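Local coordinates for BH2331 protein (PDB 1VL5), which is probably an S-adenosylmethionine-dependent methyltransferase, though its substrate is unknown, at residues Asn38-Val51 against Met97-Arg110. Residues are numbered along the deposited sequence; the frame is centred on the assembly and turned at random.
Sequences NEEVLDVATGGGHV and MPFTDERFHIVTCR. Unlike the reference sequence in segment 97-110: Met-97 (reference Leu).
Strand 40-44 pairs in parallel with strand 106-110, their axes 4.7 Å apart at closest approach, through backbone bonds from Leu-42 N to Ile-106 O, Thr-108 N to Leu-42 O and Val-44 N to Thr-108 O. Where segment 97-110 turns a corner at His-105, the ladder is finished by a side chain: His-105 presents ND1 to Glu-40 N at 2.9 Å, nearly straight at 177° although the donor lies somewhat out of the ring plane, while His-105 N returns a bond to Glu-40 O. Glu-40, its CG anti to the backbone N (chi1 -169°), extends to Arg-103, whose NE and NH2 both grip OE2 in the guanidinium plane, at 2.9 and 3.0 Å; the carboxylate stands almost perpendicular to that plane. The ring of Phe-104 is sandwiched, with Leu-42 CB 3.6 Å from its centroid in a CH-pi contact over one face and Arg-103 CG over the other. Leu-42 then divides its methyls, CD1 meeting Phe-99 CE2 and CD2 resting 3.6 Å from the selenium of Met-97, and Val-44 CG2 packs on Val-107 CG1; helix 119-129 covers this face through Phe-122 and Val-129. On the face of Asp-43, Thr-108 OG1 donates a long 3.3 Å bond to Asp-43 OD1 from above the carboxylate plane, and Val-51 CG1 closes over Thr-108. Asp-43 OD2 takes Thr-46 OG1 and Ala-52 N, tying the strand end to helix 50-55. Beyond the last bridge the strands splay, and one water accepts from Arg-110 N and can donate to Asp-43 OD1 or Val-44 O, having more acceptors in reach than protons. Neighbouring parallel strands with a glycine-rich turn, Gly-47 to Gly-49, leading into a helix are characteristic of the Rossmann-like methyltransferase fold, where this loop commonly borders the S-adenosylmethionine site.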
loop_
_atom_site.group_PDB
_atom_site.type_symbol
_atom_site.label_atom_id
_atom_site.label_comp_id
_atom_site.label_asym_id
_atom_site.label_seq_id
_atom_site.Cartn_x
_atom_site.Cartn_y
_atom_site.Cartn_z
ATOM N N ASN A 38 21.463 6.784 -8.656
ATOM C CA ASN A 38 21.259 8.089 -9.288
ATOM C C ASN A 38 19.809 8.567 -9.235
ATOM O O ASN A 38 19.461 9.561 -9.832
ATOM C CB ASN A 38 21.650 8.012 -10.763
ATOM C CG ASN A 38 20.758 7.068 -11.545
ATOM O OD1 ASN A 38 20.267 6.076 -11.020
ATOM N ND2 ASN A 38 20.546 7.373 -12.808
ATOM N N GLU A 39 18.934 7.835 -8.582
ATOM C CA GLU A 39 17.509 8.034 -8.829
ATOM C C GLU A 39 16.919 9.240 -8.106
ATOM O O GLU A 39 17.300 9.592 -6.979
ATOM C CB GLU A 39 16.738 6.784 -8.433
ATOM C CG GLU A 39 16.972 5.586 -9.349
ATOM C CD GLU A 39 18.054 4.648 -8.832
ATOM O OE1 GLU A 39 18.781 5.017 -7.904
ATOM O OE2 GLU A 39 18.153 3.519 -9.344
ATOM N N GLU A 40 15.976 9.870 -8.765
ATOM C CA GLU A 40 15.035 10.716 -8.105
ATOM C C GLU A 40 13.716 9.939 -7.936
ATOM O O GLU A 40 13.127 9.476 -8.907
ATOM C CB GLU A 40 14.812 11.970 -8.897
ATOM C CG GLU A 40 14.015 13.001 -8.091
ATOM C CD GLU A 40 14.282 14.390 -8.572
ATOM O OE1 GLU A 40 15.475 14.662 -8.903
ATOM O OE2 GLU A 40 13.306 15.169 -8.620
ATOM N N VAL A 41 13.294 9.817 -6.676
ATOM C CA VAL A 41 12.213 8.962 -6.244
ATOM C C VAL A 41 11.063 9.814 -5.725
ATOM O O VAL A 41 11.291 10.726 -4.958
ATOM C CB VAL A 41 12.684 8.057 -5.135
ATOM C CG1 VAL A 41 11.533 7.103 -4.638
ATOM C CG2 VAL A 41 13.893 7.259 -5.557
ATOM N N LEU A 42 9.826 9.504 -6.152
ATOM C CA LEU A 42 8.645 10.062 -5.565
ATOM C C LEU A 42 7.932 8.997 -4.722
ATOM O O LEU A 42 7.480 7.951 -5.246
ATOM C CB LEU A 42 7.712 10.553 -6.687
ATOM C CG LEU A 42 6.313 11.003 -6.324
ATOM C CD1 LEU A 42 6.468 12.258 -5.577
ATOM C CD2 LEU A 42 5.385 11.173 -7.547
ATOM N N ASP A 43 7.820 9.263 -3.420
ATOM C CA ASP A 43 7.121 8.383 -2.474
ATOM C C ASP A 43 5.709 8.894 -2.261
ATOM O O ASP A 43 5.505 9.892 -1.581
ATOM C CB ASP A 43 7.911 8.292 -1.158
ATOM C CG ASP A 43 7.312 7.276 -0.157
ATOM O OD1 ASP A 43 6.606 6.291 -0.572
ATOM O OD2 ASP A 43 7.547 7.474 1.060
ATOM N N VAL A 44 4.762 8.282 -2.981
ATOM C CA VAL A 44 3.367 8.694 -3.000
ATOM C C VAL A 44 2.644 8.214 -1.732
ATOM O O VAL A 44 2.706 7.020 -1.381
ATOM C CB VAL A 44 2.644 8.206 -4.300
ATOM C CG1 VAL A 44 1.188 8.598 -4.314
ATOM C CG2 VAL A 44 3.328 8.749 -5.525
ATOM N N ALA A 45 1.955 9.161 -1.066
ATOM C CA ALA A 45 1.235 8.930 0.187
ATOM C C ALA A 45 2.232 8.444 1.217
ATOM O O ALA A 45 2.165 7.340 1.757
ATOM C CB ALA A 45 0.115 7.918 -0.033
ATOM N N THR A 46 3.238 9.272 1.446
ATOM C CA THR A 46 4.332 8.852 2.246
ATOM C C THR A 46 3.918 8.466 3.689
ATOM O O THR A 46 4.591 7.622 4.328
ATOM C CB THR A 46 5.434 9.950 2.218
ATOM O OG1 THR A 46 6.607 9.449 2.826
ATOM C CG2 THR A 46 4.989 11.122 2.939
ATOM N N GLY A 47 2.861 9.080 4.215
ATOM C CA GLY A 47 2.305 8.674 5.538
ATOM C C GLY A 47 3.343 8.908 6.621
ATOM O O GLY A 47 3.814 10.030 6.770
ATOM N N GLY A 48 3.739 7.840 7.327
ATOM C CA GLY A 48 4.732 7.953 8.406
ATOM C C GLY A 48 6.162 8.120 7.895
ATOM O O GLY A 48 7.076 8.386 8.690
ATOM N N GLY A 49 6.325 7.998 6.568
ATOM C CA GLY A 49 7.594 8.294 5.883
ATOM C C GLY A 49 8.564 7.127 5.772
ATOM O O GLY A 49 9.749 7.323 5.476
ATOM N N HIS A 50 8.071 5.906 5.951
ATOM C CA HIS A 50 9.017 4.776 6.055
ATOM C C HIS A 50 9.671 4.408 4.748
ATOM O O HIS A 50 10.773 3.892 4.759
ATOM C CB HIS A 50 8.336 3.529 6.613
ATOM C CG HIS A 50 7.931 3.659 8.044
ATOM N ND1 HIS A 50 8.361 4.692 8.845
ATOM C CD2 HIS A 50 7.156 2.877 8.822
ATOM C CE1 HIS A 50 7.850 4.553 10.052
ATOM N NE2 HIS A 50 7.122 3.454 10.066
ATOM N N VAL A 51 8.944 4.531 3.640
ATOM C CA VAL A 51 9.555 4.201 2.354
ATOM C C VAL A 51 10.639 5.244 1.971
ATOM O O VAL A 51 11.759 4.882 1.601
ATOM C CB VAL A 51 8.491 3.970 1.253
ATOM C CG1 VAL A 51 9.126 3.648 -0.106
ATOM C CG2 VAL A 51 7.583 2.815 1.630
HETATM N N MSE A 97 -1.214 14.904 -9.633
HETATM C CA MSE A 97 0.065 15.229 -9.029
HETATM C C MSE A 97 0.754 16.399 -9.682
HETATM O O MSE A 97 0.897 16.443 -10.891
HETATM C CB MSE A 97 0.973 14.019 -9.063
HETATM C CG MSE A 97 0.425 12.917 -8.233
HETATM SE SE MSE A 97 1.800 11.675 -7.886
HETATM C CE MSE A 97 1.517 10.430 -9.405
ATOM N N PRO A 98 1.239 17.331 -8.864
ATOM C CA PRO A 98 1.714 18.597 -9.342
ATOM C C PRO A 98 3.186 18.566 -9.732
ATOM O O PRO A 98 3.999 19.411 -9.283
ATOM C CB PRO A 98 1.467 19.478 -8.132
ATOM C CG PRO A 98 1.934 18.569 -7.018
ATOM C CD PRO A 98 1.388 17.218 -7.405
ATOM N N PHE A 99 3.535 17.606 -10.567
ATOM C CA PHE A 99 4.887 17.447 -11.006
ATOM C C PHE A 99 4.842 17.416 -12.499
ATOM O O PHE A 99 3.807 17.132 -13.081
ATOM C CB PHE A 99 5.525 16.166 -10.467
ATOM C CG PHE A 99 5.498 16.073 -8.981
ATOM C CD1 PHE A 99 6.244 16.929 -8.218
ATOM C CD2 PHE A 99 4.692 15.133 -8.344
ATOM C CE1 PHE A 99 6.198 16.870 -6.827
ATOM C CE2 PHE A 99 4.635 15.063 -6.951
ATOM C CZ PHE A 99 5.387 15.916 -6.198
ATOM N N THR A 100 5.984 17.693 -13.097
ATOM C CA THR A 100 6.120 17.711 -14.535
ATOM C C THR A 100 6.252 16.296 -15.037
ATOM O O THR A 100 6.565 15.377 -14.276
ATOM C CB THR A 100 7.291 18.561 -15.004
ATOM O OG1 THR A 100 8.457 18.218 -14.252
ATOM C CG2 THR A 100 6.968 20.043 -14.840
ATOM N N ASP A 101 5.951 16.139 -16.320
ATOM C CA ASP A 101 6.094 14.889 -17.009
ATOM C C ASP A 101 7.541 14.458 -16.921
ATOM O O ASP A 101 8.432 15.297 -16.979
ATOM C CB ASP A 101 5.778 15.052 -18.488
ATOM C CG ASP A 101 4.307 15.282 -18.793
ATOM O OD1 ASP A 101 3.497 15.571 -17.910
ATOM O OD2 ASP A 101 3.977 15.187 -19.983
ATOM N N GLU A 102 7.773 13.154 -16.818
ATOM C CA GLU A 102 9.126 12.572 -16.964
ATOM C C GLU A 102 10.096 13.168 -16.013
ATOM O O GLU A 102 11.235 13.440 -16.379
ATOM C CB GLU A 102 9.643 12.740 -18.400
ATOM C CG GLU A 102 8.872 11.854 -19.354
ATOM C CD GLU A 102 9.282 12.017 -20.800
ATOM O OE1 GLU A 102 10.408 12.478 -21.063
ATOM O OE2 GLU A 102 8.469 11.668 -21.662
ATOM N N ARG A 103 9.683 13.306 -14.756
ATOM C CA ARG A 103 10.602 13.820 -13.731
ATOM C C ARG A 103 11.334 12.721 -12.902
ATOM O O ARG A 103 12.530 12.844 -12.597
ATOM C CB ARG A 103 9.836 14.695 -12.796
ATOM C CG ARG A 103 10.624 15.044 -11.623
ATOM C CD ARG A 103 10.183 16.269 -11.002
ATOM N NE ARG A 103 10.985 16.442 -9.794
ATOM C CZ ARG A 103 10.674 17.285 -8.835
ATOM N NH1 ARG A 103 9.646 18.086 -8.995
ATOM N NH2 ARG A 103 11.425 17.363 -7.746
ATOM N N PHE A 104 10.630 11.630 -12.571
ATOM C CA PHE A 104 11.156 10.646 -11.631
ATOM C C PHE A 104 11.703 9.392 -12.266
ATOM O O PHE A 104 11.143 8.885 -13.227
ATOM C CB PHE A 104 10.035 10.313 -10.599
ATOM C CG PHE A 104 9.604 11.514 -9.802
ATOM C CD1 PHE A 104 10.437 12.017 -8.794
ATOM C CD2 PHE A 104 8.475 12.244 -10.141
ATOM C CE1 PHE A 104 10.079 13.141 -8.087
ATOM C CE2 PHE A 104 8.113 13.406 -9.427
ATOM C CZ PHE A 104 8.953 13.846 -8.391
ATOM N N HIS A 105 12.783 8.820 -11.693
ATOM C CA HIS A 105 13.180 7.463 -12.067
ATOM C C HIS A 105 12.299 6.393 -11.432
ATOM O O HIS A 105 12.066 5.333 -12.029
ATOM C CB HIS A 105 14.625 7.220 -11.702
ATOM C CG HIS A 105 15.558 8.233 -12.291
ATOM N ND1 HIS A 105 15.823 9.438 -11.677
ATOM C CD2 HIS A 105 16.282 8.223 -13.433
ATOM C CE1 HIS A 105 16.706 10.107 -12.399
ATOM N NE2 HIS A 105 16.996 9.397 -13.475
ATOM N N ILE A 106 11.810 6.677 -10.210
ATOM C CA ILE A 106 11.024 5.729 -9.435
ATOM C C ILE A 106 9.824 6.409 -8.815
ATOM O O ILE A 106 9.932 7.491 -8.319
ATOM C CB ILE A 106 11.889 5.041 -8.311
ATOM C CG1 ILE A 106 13.074 4.295 -8.917
ATOM C CG2 ILE A 106 11.008 4.081 -7.494
ATOM C CD1 ILE A 106 14.047 3.718 -7.900
ATOM N N VAL A 107 8.664 5.764 -8.877
ATOM C CA VAL A 107 7.543 6.154 -8.046
ATOM C C VAL A 107 7.293 4.982 -7.133
ATOM O O VAL A 107 7.154 3.854 -7.606
ATOM C CB VAL A 107 6.271 6.488 -8.866
ATOM C CG1 VAL A 107 5.112 6.812 -7.949
ATOM C CG2 VAL A 107 6.501 7.649 -9.766
ATOM N N THR A 108 7.237 5.246 -5.836
ATOM C CA THR A 108 6.843 4.251 -4.859
ATOM C C THR A 108 5.520 4.582 -4.195
ATOM O O THR A 108 5.164 5.759 -4.006
ATOM C CB THR A 108 7.901 4.057 -3.722
ATOM O OG1 THR A 108 8.358 5.317 -3.173
ATOM C CG2 THR A 108 9.045 3.314 -4.211
ATOM N N CYS A 109 4.792 3.544 -3.815
ATOM C CA CYS A 109 3.532 3.707 -3.111
ATOM C C CYS A 109 3.223 2.427 -2.322
ATOM O O CYS A 109 2.995 1.385 -2.913
ATOM C CB CYS A 109 2.390 3.959 -4.092
ATOM S SG CYS A 109 0.884 4.433 -3.261
ATOM N N ARG A 110 3.273 2.525 -0.995
ATOM C CA ARG A 110 3.210 1.381 -0.129
ATOM C C ARG A 110 2.061 1.511 0.893
ATOM O O ARG A 110 1.953 2.518 1.588
ATOM C CB ARG A 110 4.551 1.195 0.556
ATOM C CG ARG A 110 4.601 0.014 1.568
ATOM C CD ARG A 110 5.990 -0.358 1.929
ATOM N NE ARG A 110 6.050 -1.676 2.556
ATOM C CZ ARG A 110 5.714 -1.937 3.815
ATOM N NH1 ARG A 110 5.266 -0.989 4.630
ATOM N NH2 ARG A 110 5.809 -3.183 4.250
HETATM O O HOH W 1 4.239 5.179 0.116
HETATM O O HOH W 2 1.627 4.975 2.982
#